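Local coordinates for protein AA9 family lytic polysaccharide monooxygenase B (Heterobasidion irregulare TC 32-1, PDB 5NNS) that cleaves crystalline and amorphous polysaccharides such as cellulose by copper-dependent oxidation of glycosidic bonds, giving C1-oxidized products, at residues A[67-78]-A[134-144]. Residues are numbered along the deposited sequence; the frame is centred on the assembly and turned at random.
Sequences AGSSVTAYWNQW and NSWTTSIPSSL. With NAG (2-acetamido-2-deoxy-beta-D-glucopyranose), chain D; GOL (glycerol), chain M.
Asn134, its backbone in the left-handed helical region, grips the 67-78 segment twice: its backbone O accepts from Trp75 N (2.7 Å), and its carboxamide OD1 accepts from Trp78 N (3.0 Å). The second donor lies 61° out of the carbonyl plane. CG sits anti to the carbonyl carbon (chi1 -59°), which brings the amide against Asn76 O, beside the inverse gamma turn centred on Gln77, while ND2 donates to a glycerol O1 at 2.8 Å. With an alanine here, Trp78 N is likely to lose its acceptor and the turn before it a restraint, close to where the Trp78 ring meets copper ligand Tyr167 edge-to-face. The strands pair antiparallel from Ser70 with Ser139 to Tyr74 with Ser135, their N-to-C directions 159° apart, with Val71 N donating to Thr138 O at 2.9 Å. Thr72 OG1 and Thr137 OG1 share a hydrogen bond of 2.6 Å, and a water links Ser70 OG to Ser139 OG on the same face. Apolar contacts include Val71 CG1 on Ile140 CD1 (3.6 Å), the two side chains crossing at about a right angle, and Trp75 CZ3 on Trp136 CB (3.7 Å). A second water donates to both Val71 O and Trp136 O. Trp75 and Trp136 also touch Leu129 of helix 125-131. With strand 4-9 flanking 70-75 and 135-139 outermost, this is the edge pairing of one sheet in the immunoglobulin-like beta sandwich characteristic of AA9 monooxygenases.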
loop_
_atom_site.group_PDB
_atom_site.type_symbol
_atom_site.label_atom_id
_atom_site.label_comp_id
_atom_site.label_asym_id
_atom_site.label_seq_id
_atom_site.Cartn_x
_atom_site.Cartn_y
_atom_site.Cartn_z
ATOM N N ALA A 67 -17.257 6.856 -0.226
ATOM C CA ALA A 67 -17.071 5.417 -0.262
ATOM C C ALA A 67 -17.671 4.970 -1.586
ATOM O O ALA A 67 -18.731 5.460 -1.973
ATOM C CB ALA A 67 -17.763 4.753 0.923
ATOM N N GLY A 68 -16.976 4.079 -2.296
ATOM C CA GLY A 68 -17.333 3.717 -3.675
ATOM C C GLY A 68 -16.456 4.396 -4.720
ATOM O O GLY A 68 -16.368 3.911 -5.851
ATOM N N SER A 69 -15.809 5.510 -4.342
ATOM C CA SER A 69 -14.926 6.278 -5.229
ATOM C C SER A 69 -13.721 5.491 -5.730
ATOM O O SER A 69 -13.158 4.678 -5.005
ATOM C CB SER A 69 -14.359 7.510 -4.509
ATOM O OG SER A 69 -15.368 8.396 -4.071
ATOM N N SER A 70 -13.323 5.792 -6.962
ATOM C CA SER A 70 -12.126 5.240 -7.579
ATOM C C SER A 70 -10.906 6.037 -7.096
ATOM O O SER A 70 -10.920 7.275 -7.103
ATOM C CB SER A 70 -12.246 5.330 -9.103
ATOM O OG SER A 70 -11.185 4.659 -9.748
ATOM N N VAL A 71 -9.860 5.318 -6.689
ATOM C CA VAL A 71 -8.614 5.923 -6.224
ATOM C C VAL A 71 -7.455 5.328 -7.015
ATOM O O VAL A 71 -7.333 4.106 -7.120
ATOM C CB VAL A 71 -8.399 5.763 -4.689
ATOM C CG1 VAL A 71 -9.376 6.653 -3.930
ATOM C CG2 VAL A 71 -8.551 4.322 -4.214
ATOM N N THR A 72 -6.642 6.202 -7.607
ATOM C CA THR A 72 -5.486 5.801 -8.397
ATOM C C THR A 72 -4.223 6.321 -7.727
ATOM O O THR A 72 -4.182 7.477 -7.284
ATOM C CB THR A 72 -5.559 6.338 -9.840
ATOM O OG1 THR A 72 -6.719 5.808 -10.488
ATOM C CG2 THR A 72 -4.323 5.937 -10.644
ATOM N N ALA A 73 -3.211 5.456 -7.648
ATOM C CA ALA A 73 -1.879 5.828 -7.177
ATOM C C ALA A 73 -0.940 5.779 -8.366
ATOM O O ALA A 73 -1.001 4.839 -9.165
ATOM C CB ALA A 73 -1.413 4.877 -6.084
ATOM N N TYR A 74 -0.086 6.795 -8.492
ATOM C CA TYR A 74 0.868 6.871 -9.598
ATOM C C TYR A 74 2.288 6.718 -9.072
ATOM O O TYR A 74 2.658 7.364 -8.086
ATOM C CB TYR A 74 0.733 8.196 -10.344
ATOM C CG TYR A 74 -0.612 8.420 -10.990
ATOM C CD1 TYR A 74 -0.884 7.968 -12.286
ATOM C CD2 TYR A 74 -1.611 9.112 -10.317
ATOM C CE1 TYR A 74 -2.123 8.191 -12.887
ATOM C CE2 TYR A 74 -2.849 9.340 -10.902
ATOM C CZ TYR A 74 -3.106 8.880 -12.182
ATOM O OH TYR A 74 -4.344 9.124 -12.735
ATOM N N TRP A 75 3.072 5.868 -9.737
ATOM C CA TRP A 75 4.477 5.651 -9.390
ATOM C C TRP A 75 5.408 6.386 -10.353
ATOM O O TRP A 75 4.980 6.914 -11.389
ATOM C CB TRP A 75 4.816 4.154 -9.407
ATOM C CG TRP A 75 4.462 3.415 -8.154
ATOM C CD1 TRP A 75 5.321 3.004 -7.172
ATOM C CD2 TRP A 75 3.159 2.977 -7.756
ATOM N NE1 TRP A 75 4.632 2.343 -6.185
ATOM C CE2 TRP A 75 3.302 2.313 -6.516
ATOM C CE3 TRP A 75 1.884 3.083 -8.325
ATOM C CZ2 TRP A 75 2.214 1.757 -5.833
ATOM C CZ3 TRP A 75 0.796 2.529 -7.640
ATOM C CH2 TRP A 75 0.975 1.872 -6.411
ATOM N N ASN A 76 6.688 6.407 -9.988
ATOM C CA ASN A 76 7.775 6.652 -10.935
ATOM C C ASN A 76 7.779 5.565 -12.020
ATOM O O ASN A 76 6.997 4.609 -11.962
ATOM C CB ASN A 76 9.128 6.663 -10.209
ATOM C CG ASN A 76 9.394 5.380 -9.430
ATOM O OD1 ASN A 76 8.582 4.971 -8.596
ATOM N ND2 ASN A 76 10.533 4.750 -9.686
ATOM N N GLN A 77 8.659 5.702 -13.003
ATOM C CA GLN A 77 8.877 4.617 -13.976
ATOM C C GLN A 77 9.464 3.408 -13.246
ATOM O O GLN A 77 10.684 3.280 -13.100
ATOM C CB GLN A 77 9.764 5.078 -15.120
ATOM C CG GLN A 77 9.048 6.077 -16.018
ATOM C CD GLN A 77 9.915 6.619 -17.126
ATOM O OE1 GLN A 77 11.136 6.451 -17.125
ATOM N NE2 GLN A 77 9.284 7.276 -18.090
ATOM N N TRP A 78 8.557 2.550 -12.774
ATOM C CA TRP A 78 8.866 1.505 -11.810
ATOM C C TRP A 78 9.723 0.419 -12.467
ATOM O O TRP A 78 9.332 -0.116 -13.517
ATOM C CB TRP A 78 7.574 0.921 -11.232
ATOM C CG TRP A 78 7.796 -0.073 -10.148
ATOM C CD1 TRP A 78 7.565 -1.402 -10.213
ATOM C CD2 TRP A 78 8.303 0.187 -8.837
ATOM N NE1 TRP A 78 7.911 -2.005 -9.026
ATOM C CE2 TRP A 78 8.366 -1.046 -8.163
ATOM C CE3 TRP A 78 8.731 1.341 -8.176
ATOM C CZ2 TRP A 78 8.826 -1.160 -6.844
ATOM C CZ3 TRP A 78 9.182 1.228 -6.870
ATOM C CH2 TRP A 78 9.233 -0.014 -6.222
ATOM N N ASN A 134 2.511 2.984 -15.053
ATOM C CA ASN A 134 3.077 2.966 -13.706
ATOM C C ASN A 134 2.075 3.416 -12.653
ATOM O O ASN A 134 2.372 4.307 -11.843
ATOM C CB ASN A 134 4.329 3.833 -13.654
ATOM C CG ASN A 134 5.382 3.361 -14.616
ATOM O OD1 ASN A 134 6.031 2.340 -14.377
ATOM N ND2 ASN A 134 5.565 4.094 -15.707
ATOM N N SER A 135 0.886 2.809 -12.682
ATOM C CA SER A 135 -0.207 3.217 -11.803
ATOM C C SER A 135 -1.105 2.055 -11.415
ATOM O O SER A 135 -1.084 1.007 -12.051
ATOM C CB SER A 135 -1.040 4.326 -12.453
ATOM O OG SER A 135 -1.769 3.835 -13.560
ATOM N N TRP A 136 -1.886 2.261 -10.359
ATOM C CA TRP A 136 -2.782 1.242 -9.844
ATOM C C TRP A 136 -4.115 1.874 -9.439
ATOM O O TRP A 136 -4.157 2.784 -8.599
ATOM C CB TRP A 136 -2.138 0.562 -8.641
ATOM C CG TRP A 136 -2.753 -0.751 -8.306
ATOM C CD1 TRP A 136 -3.606 -1.032 -7.265
ATOM C CD2 TRP A 136 -2.559 -1.971 -9.008
ATOM N NE1 TRP A 136 -3.947 -2.363 -7.283
ATOM C CE2 TRP A 136 -3.314 -2.962 -8.343
ATOM C CE3 TRP A 136 -1.818 -2.330 -10.146
ATOM C CZ2 TRP A 136 -3.359 -4.278 -8.780
ATOM C CZ3 TRP A 136 -1.856 -3.651 -10.581
ATOM C CH2 TRP A 136 -2.622 -4.609 -9.897
ATOM N N THR A 137 -5.194 1.380 -10.032
ATOM C CA THR A 137 -6.529 1.905 -9.775
ATOM C C THR A 137 -7.439 0.822 -9.192
ATOM O O THR A 137 -7.552 -0.275 -9.753
ATOM C CB THR A 137 -7.143 2.491 -11.058
ATOM O OG1 THR A 137 -6.257 3.480 -11.590
ATOM C CG2 THR A 137 -8.502 3.142 -10.768
ATOM N N THR A 138 -8.053 1.143 -8.049
ATOM C CA THR A 138 -9.063 0.305 -7.405
ATOM C C THR A 138 -10.044 1.219 -6.661
ATOM O O THR A 138 -9.757 2.397 -6.462
ATOM C CB THR A 138 -8.421 -0.718 -6.436
ATOM O OG1 THR A 138 -9.438 -1.561 -5.879
ATOM C CG2 THR A 138 -7.683 -0.030 -5.296
ATOM N N SER A 139 -11.199 0.690 -6.264
ATOM C CA SER A 139 -12.232 1.508 -5.615
ATOM C C SER A 139 -12.214 1.335 -4.103
ATOM O O SER A 139 -11.898 0.262 -3.603
ATOM C CB SER A 139 -13.621 1.137 -6.134
ATOM O OG SER A 139 -13.727 1.391 -7.519
ATOM N N ILE A 140 -12.546 2.402 -3.383
ATOM C CA ILE A 140 -12.815 2.315 -1.947
ATOM C C ILE A 140 -14.131 1.548 -1.800
ATOM O O ILE A 140 -15.088 1.845 -2.522
ATOM C CB ILE A 140 -12.920 3.711 -1.302
ATOM C CG1 ILE A 140 -11.549 4.392 -1.323
ATOM C CG2 ILE A 140 -13.449 3.614 0.128
ATOM C CD1 ILE A 140 -11.612 5.894 -1.158
ATOM N N PRO A 141 -14.183 0.544 -0.899
ATOM C CA PRO A 141 -15.428 -0.231 -0.778
ATOM C C PRO A 141 -16.691 0.625 -0.566
ATOM O O PRO A 141 -16.720 1.469 0.342
ATOM C CB PRO A 141 -15.157 -1.132 0.429
ATOM C CG PRO A 141 -13.680 -1.356 0.382
ATOM C CD PRO A 141 -13.080 -0.075 -0.136
ATOM N N SER A 142 -17.703 0.400 -1.414
ATOM C CA SER A 142 -18.980 1.146 -1.397
ATOM C C SER A 142 -19.642 1.216 -0.022
ATOM O O SER A 142 -20.192 2.254 0.349
ATOM C CB SER A 142 -19.977 0.516 -2.377
ATOM O OG SER A 142 -19.456 0.472 -3.695
ATOM N N SER A 143 -19.564 0.113 0.725
ATOM C CA SER A 143 -20.210 -0.019 2.035
ATOM C C SER A 143 -19.446 0.564 3.234
ATOM O O SER A 143 -20.012 0.649 4.331
ATOM C CB SER A 143 -20.466 -1.500 2.316
ATOM O OG SER A 143 -19.237 -2.199 2.418
ATOM N N LEU A 144 -18.183 0.956 3.038
ATOM C CA LEU A 144 -17.298 1.321 4.149
ATOM C C LEU A 144 -17.904 2.428 5.016
ATOM O O LEU A 144 -18.462 3.393 4.490
ATOM C CB LEU A 144 -15.931 1.761 3.612
ATOM C CG LEU A 144 -14.833 2.162 4.601
ATOM C CD1 LEU A 144 -14.467 1.001 5.510
ATOM C CD2 LEU A 144 -13.604 2.661 3.853
HETATM C C1 NAG D . 0.309 8.748 -16.749
HETATM C C2 NAG D . -0.940 9.571 -17.039
HETATM C C3 NAG D . -0.683 11.057 -16.843
HETATM C C4 NAG D . -0.050 11.352 -15.479
HETATM C C5 NAG D . 1.130 10.420 -15.215
HETATM C C6 NAG D . 1.645 10.577 -13.789
HETATM C C7 NAG D . -2.476 8.570 -18.709
HETATM C C8 NAG D . -2.782 8.456 -20.173
HETATM N N2 NAG D . -1.411 9.330 -18.400
HETATM O O3 NAG D . -1.945 11.726 -16.958
HETATM O O4 NAG D . 0.404 12.710 -15.427
HETATM O O5 NAG D . 0.744 9.054 -15.425
HETATM O O6 NAG D . 2.800 9.752 -13.605
HETATM O O7 NAG D . -3.174 8.000 -17.884
HETATM C C1 GOL M . 4.452 7.729 -16.186
HETATM O O1 GOL M . 3.974 6.442 -15.789
HETATM C C2 GOL M . 5.969 7.771 -16.059
HETATM O O2 GOL M . 6.533 8.373 -17.235
HETATM C C3 GOL M . 6.383 8.567 -14.823
HETATM O O3 GOL M . 5.841 7.977 -13.637
HETATM O O HOH W 1 -12.000 2.067 -9.517
HETATM O O HOH W 2 -5.271 2.709 -6.050
#